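Local atomic coordinates of importin-95 (Chaetomium thermophilum, PDB entry 4XRI), a protein that probably carries protein cargo into the nucleus as a flexible HEAT-repeat transport receptor of the importin-beta family, and probably binds a small GTPase. Residues E460-I463 and R464-N468; W482-M485 and N486-E489; A205-T208 and A209-D212. The protein carries 2 engineered substitutions. All blocks are in the same frame, centred on the assembly; numbering follows the deposited sequence.

Contact 1: residues E460-I463 and R464-N468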
# COMPACT_ATOMS: atom_id res chain seq x y z
N GLU A 460 30.20 14.19 -12.25
CA GLU A 460 30.03 15.64 -12.37
C GLU A 460 29.11 16.04 -13.53
O GLU A 460 28.21 16.86 -13.34
CB GLU A 460 31.39 16.33 -12.52
CG GLU A 460 31.38 17.84 -12.26
CD GLU A 460 30.88 18.65 -13.45
OE1 GLU A 460 31.01 18.17 -14.59
OE2 GLU A 460 30.37 19.77 -13.23
N PRO A 461 29.32 15.48 -14.75
CA PRO A 461 28.39 15.86 -15.81
C PRO A 461 26.96 15.42 -15.52
O PRO A 461 26.02 16.16 -15.80
CB PRO A 461 28.93 15.12 -17.04
CG PRO A 461 30.37 14.92 -16.75
CD PRO A 461 30.42 14.65 -15.28
N LEU A 462 26.81 14.22 -14.96
CA LEU A 462 25.50 13.70 -14.58
C LEU A 462 24.78 14.66 -13.65
O LEU A 462 23.66 15.08 -13.94
CB LEU A 462 25.65 12.33 -13.92
CG LEU A 462 24.36 11.68 -13.40
CD1 LEU A 462 23.35 11.54 -14.51
CD2 LEU A 462 24.67 10.32 -12.78
N ILE A 463 25.44 15.02 -12.55
CA ILE A 463 24.87 15.95 -11.58
C ILE A 463 24.56 17.30 -12.22
O ILE A 463 23.51 17.89 -11.97
CB ILE A 463 25.83 16.14 -10.37
CG1 ILE A 463 25.46 15.19 -9.23
CG2 ILE A 463 25.79 17.57 -9.86
CD1 ILE A 463 26.09 13.83 -9.34
N ARG A 464 25.47 17.77 -13.07
CA ARG A 464 25.33 19.08 -13.69
C ARG A 464 24.11 19.13 -14.60
O ARG A 464 23.37 20.12 -14.61
CB ARG A 464 26.59 19.45 -14.47
CG ARG A 464 26.72 20.93 -14.80
CD ARG A 464 28.09 21.24 -15.37
NE ARG A 464 28.33 20.55 -16.63
CZ ARG A 464 29.53 20.41 -17.19
NH1 ARG A 464 29.65 19.77 -18.34
NH2 ARG A 464 30.60 20.92 -16.60
N SER A 465 23.90 18.06 -15.37
CA SER A 465 22.77 17.98 -16.29
C SER A 465 21.44 17.90 -15.55
O SER A 465 20.45 18.50 -15.96
CB SER A 465 22.93 16.77 -17.22
OG SER A 465 22.81 15.56 -16.50
N LEU A 466 21.43 17.14 -14.46
CA LEU A 466 20.23 16.99 -13.65
C LEU A 466 19.86 18.30 -12.98
O LEU A 466 18.68 18.68 -12.94
CB LEU A 466 20.44 15.90 -12.60
CG LEU A 466 20.66 14.50 -13.18
CD1 LEU A 466 21.24 13.58 -12.13
CD2 LEU A 466 19.37 13.93 -13.74
N PHE A 467 20.86 19.01 -12.45
CA PHE A 467 20.62 20.31 -11.83
C PHE A 467 20.19 21.34 -12.86
O PHE A 467 19.31 22.15 -12.60
CB PHE A 467 21.86 20.80 -11.09
CG PHE A 467 21.91 20.37 -9.64
CD1 PHE A 467 22.92 19.55 -9.18
CD2 PHE A 467 20.93 20.79 -8.76
CE1 PHE A 467 22.96 19.16 -7.85
CE2 PHE A 467 20.97 20.41 -7.43
CZ PHE A 467 21.98 19.59 -6.98
N ASN A 468 20.83 21.30 -14.03
CA ASN A 468 20.45 22.19 -15.13
C ASN A 468 18.99 22.00 -15.51
O ASN A 468 18.27 22.96 -15.76
CB ASN A 468 21.35 21.95 -16.35
CG ASN A 468 21.07 22.92 -17.47
OD1 ASN A 468 20.53 22.55 -18.52
ND2 ASN A 468 21.43 24.18 -17.27
O HOH W 1 26.60 17.94 -18.05
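The charged pair of this helical turn is E460 and R464, one turn apart. E460 OE1 lies 3.4 Å from R464 NH2, over a face of the guanidinium toward its rim. The carboxylate and guanidinium planes stand 73° apart and no N-H points at the oxygen, so this salt bridge works through charge alone. A bend at chi3 (62°) folds the arginine back over the glutamate, whose OE2 also touches R464 CD. A water joins R464 to the backbone instead, donating to P461 O at 2.9 Å and accepting a weak bond from R464 NE.

Among the hydrogen bonds, the backbone amides of R464, S465, L466 and F467 reach the carbonyls of E460, P461, L462 and I463 in turn. L462 O takes two donors, L466 N and the hydroxyl S465 OG, the latter at 2.7 Å. That hydroxyl sits between the backbone N and the carbonyl carbon (chi1 68°), which turns it back to the carbonyl three residues earlier.

On the buried side L462 CD1 meets L466 CD1 at 3.8 Å, while I463 CG2 comes in the plane of the F467 ring, at its edge, 3.6 Å from CD1. Beyond them lie I487 of helix 477-490 and L513 of helix 503-516. This is an amphipathic helix of a HEAT-repeat solenoid, with an i to i+4 ion pair on the more exposed flank and aliphatic and aromatic groups packed inside.

Contact 2: residues W482-M485 and N486-E489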
# COMPACT_ATOMS: atom_id res chain seq x y z
N TRP A 482 14.44 13.05 -8.39
CA TRP A 482 14.49 11.63 -8.06
C TRP A 482 15.86 11.02 -8.34
O TRP A 482 16.42 10.30 -7.51
CB TRP A 482 13.42 10.85 -8.85
CG TRP A 482 13.43 9.39 -8.52
CD1 TRP A 482 13.15 8.83 -7.31
CD2 TRP A 482 13.74 8.30 -9.40
NE1 TRP A 482 13.27 7.47 -7.38
CE2 TRP A 482 13.62 7.12 -8.65
CE3 TRP A 482 14.10 8.22 -10.75
CZ2 TRP A 482 13.85 5.86 -9.20
CZ3 TRP A 482 14.32 6.96 -11.30
CH2 TRP A 482 14.20 5.80 -10.52
N ALA A 483 16.39 11.33 -9.52
CA ALA A 483 17.72 10.87 -9.93
C ALA A 483 18.79 11.39 -8.97
O ALA A 483 19.66 10.64 -8.53
CB ALA A 483 18.01 11.32 -11.36
N LEU A 484 18.71 12.68 -8.65
CA LEU A 484 19.66 13.32 -7.73
C LEU A 484 19.66 12.68 -6.34
O LEU A 484 20.72 12.52 -5.72
CB LEU A 484 19.35 14.81 -7.62
CG LEU A 484 19.78 15.67 -8.81
CD1 LEU A 484 19.36 17.11 -8.60
CD2 LEU A 484 21.28 15.57 -8.98
N MET A 485 18.47 12.34 -5.85
CA MET A 485 18.33 11.66 -4.56
C MET A 485 19.01 10.30 -4.57
O MET A 485 19.73 9.95 -3.63
CB MET A 485 16.85 11.51 -4.20
CG MET A 485 16.20 12.76 -3.65
SD MET A 485 14.63 12.40 -2.85
CE MET A 485 13.69 11.75 -4.23
N ASN A 486 18.76 9.53 -5.63
CA ASN A 486 19.42 8.24 -5.83
C ASN A 486 20.94 8.35 -5.74
O ASN A 486 21.59 7.56 -5.06
CB ASN A 486 19.03 7.65 -7.19
CG ASN A 486 17.65 7.02 -7.18
OD1 ASN A 486 17.18 6.55 -6.14
ND2 ASN A 486 16.99 7.02 -8.33
N ILE A 487 21.49 9.34 -6.44
CA ILE A 487 22.92 9.59 -6.46
C ILE A 487 23.48 9.90 -5.08
O ILE A 487 24.51 9.36 -4.67
CB ILE A 487 23.26 10.75 -7.41
CG1 ILE A 487 22.96 10.34 -8.86
CG2 ILE A 487 24.71 11.17 -7.26
CD1 ILE A 487 22.90 11.51 -9.80
N ALA A 488 22.78 10.77 -4.35
CA ALA A 488 23.16 11.13 -2.99
C ALA A 488 23.16 9.90 -2.09
O ALA A 488 24.02 9.76 -1.21
CB ALA A 488 22.24 12.20 -2.44
N GLU A 489 22.19 9.01 -2.30
CA GLU A 489 22.09 7.78 -1.53
C GLU A 489 23.20 6.79 -1.87
O GLU A 489 23.72 6.11 -0.98
CB GLU A 489 20.72 7.12 -1.76
CG GLU A 489 19.56 7.85 -1.11
CD GLU A 489 18.21 7.28 -1.53
OE1 GLU A 489 18.20 6.28 -2.27
OE2 GLU A 489 17.18 7.84 -1.12
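N486 brings its amide nitrogen over one face of the W482 indole, one turn earlier in the helix. ND2 stands 3.3 Å above the ring plane, over its centre, and its closest ring atom is CE2 of W482 at 3.4 Å. Amide and indole planes are 74° apart, so the asparagine leads with its nitrogen, its amide plane steeply inclined to the ring instead of lying flat on it. Two torsions create the overlap: W482 has CG anti to the backbone N (chi1 -179°), and N486 has its own CG beside the backbone N (chi1 -78°), which brings the amide back toward the preceding turn. The indole also stacks on Y440, while T446 and E447 of helix 432-449 touch N486.

Farther round the helix, I487 lays its CG1 branch against the carbonyl of A483, with CG1 3.3 Å from A483 O. Its side chain and that of L484 meet only loosely, CD1 of I487 and CD2 of L484 being 4.4 Å apart. E489 starts out close to the preceding turn, its CG 3.3 Å from M485 O, and then runs extended.

Beneath these side chains the amides of N486 to E489 bond to the carbonyls of W482 to M485. M485 and A488 pack on V536 of helix 524-539, and I487 on helix 455-472, as expected for a helix layered between its neighbours in a HEAT-repeat solenoid.

Contact 3: residues A205-T208 and A209-D212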
# COMPACT_ATOMS: atom_id res chain seq x y z
N ALA A 205 -22.25 -10.06 -23.11
CA ALA A 205 -22.81 -10.24 -21.78
C ALA A 205 -22.40 -11.59 -21.20
O ALA A 205 -22.11 -11.71 -20.01
CB ALA A 205 -24.33 -10.13 -21.82
N ALA A 206 -22.36 -12.60 -22.06
CA ALA A 206 -22.03 -13.96 -21.64
C ALA A 206 -20.56 -14.11 -21.27
O ALA A 206 -20.23 -14.73 -20.26
CB ALA A 206 -22.39 -14.94 -22.74
N ILE A 207 -19.67 -13.55 -22.09
CA ILE A 207 -18.24 -13.66 -21.83
C ILE A 207 -17.87 -12.85 -20.59
O ILE A 207 -16.97 -13.23 -19.83
CB ILE A 207 -17.40 -13.21 -23.05
CG1 ILE A 207 -15.94 -13.65 -22.90
CG2 ILE A 207 -17.49 -11.70 -23.28
CD1 ILE A 207 -15.74 -15.14 -23.02
N THR A 208 -18.58 -11.75 -20.36
CA THR A 208 -18.38 -10.93 -19.18
C THR A 208 -18.82 -11.68 -17.94
O THR A 208 -18.15 -11.66 -16.91
CB THR A 208 -19.15 -9.60 -19.27
OG1 THR A 208 -18.79 -8.92 -20.48
CG2 THR A 208 -18.83 -8.71 -18.08
N ALA A 209 -19.96 -12.35 -18.06
CA ALA A 209 -20.52 -13.13 -16.96
C ALA A 209 -19.61 -14.30 -16.61
O ALA A 209 -19.44 -14.64 -15.44
CB ALA A 209 -21.91 -13.63 -17.31
N LEU A 210 -19.01 -14.91 -17.63
CA LEU A 210 -18.06 -15.99 -17.43
C LEU A 210 -16.86 -15.49 -16.63
O LEU A 210 -16.39 -16.16 -15.71
CB LEU A 210 -17.61 -16.58 -18.77
CG LEU A 210 -16.49 -17.63 -18.71
CD1 LEU A 210 -16.89 -18.78 -17.79
CD2 LEU A 210 -16.16 -18.14 -20.10
N GLY A 211 -16.36 -14.31 -17.00
CA GLY A 211 -15.26 -13.69 -16.29
C GLY A 211 -15.60 -13.47 -14.83
O GLY A 211 -14.80 -13.76 -13.95
N ASP A 212 -16.80 -12.96 -14.58
CA ASP A 212 -17.26 -12.70 -13.22
C ASP A 212 -17.49 -14.00 -12.44
O ASP A 212 -17.44 -14.00 -11.21
CB ASP A 212 -18.56 -11.88 -13.24
CG ASP A 212 -18.34 -10.45 -13.70
OD1 ASP A 212 -17.19 -9.97 -13.61
OD2 ASP A 212 -19.31 -9.81 -14.13
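T208 and D212 lie side by side one turn apart and point the same way, with T208 CG2 4.1 Å from D212 OD2. T208 OG1 and D212 OD1 are each satisfied by a different partner: OG1 bonds to F204 O, one turn back, whereas OD1 forms a salt bridge with R255 NH1. The threonine torsion (chi1 -55°) sets OG1 beside its own backbone N and turns the methyl toward the aspartate. Replacing D212 by an alanine would probably leave the R255 guanidinium without this carboxylate mate and freer to turn.

Four backbone bonds join the two turns. The amides of A209, L210, G211 and D212 are satisfied by the carbonyls of A205, A206, I207 and T208, the shortest being L210 N to A206 O at 2.9 Å. The carbonyl of A209 in turn accepts a bond from S213 OG. I207 and L210 touch lightly through CD1 and CD2, 4.2 Å apart.

Within the all-helical solenoid, helix 200-212 is flanked by several others: I207 and L210 pack on helix 224-238, A206 on helices 153-168 and 182-193, and D212 also touches E168 of helix 153-168.

How the contacts relate
Contacts 1 and 2 belong to consecutive helices, 455-472 and 477-490, and their centres are 12 Å apart. They share an apolar interface in which I487 of contact 2 meets three residues of contact 1: its CD1 is 3.5 Å from L466 CD1 and 3.7 Å from L462 CD2, and its CG2 is 3.6 Å from I463 CD1. L484 CD2 adds a touch on L466 CD1. Contact 3 comes much earlier in the chain, about 35 Å from contact 2 and 44 Å from contact 1 between nearest atoms, and lies across the chain's centre from contact 2. A glycerol, probably from crystallisation, sits about 5 Å from the A205 side chain.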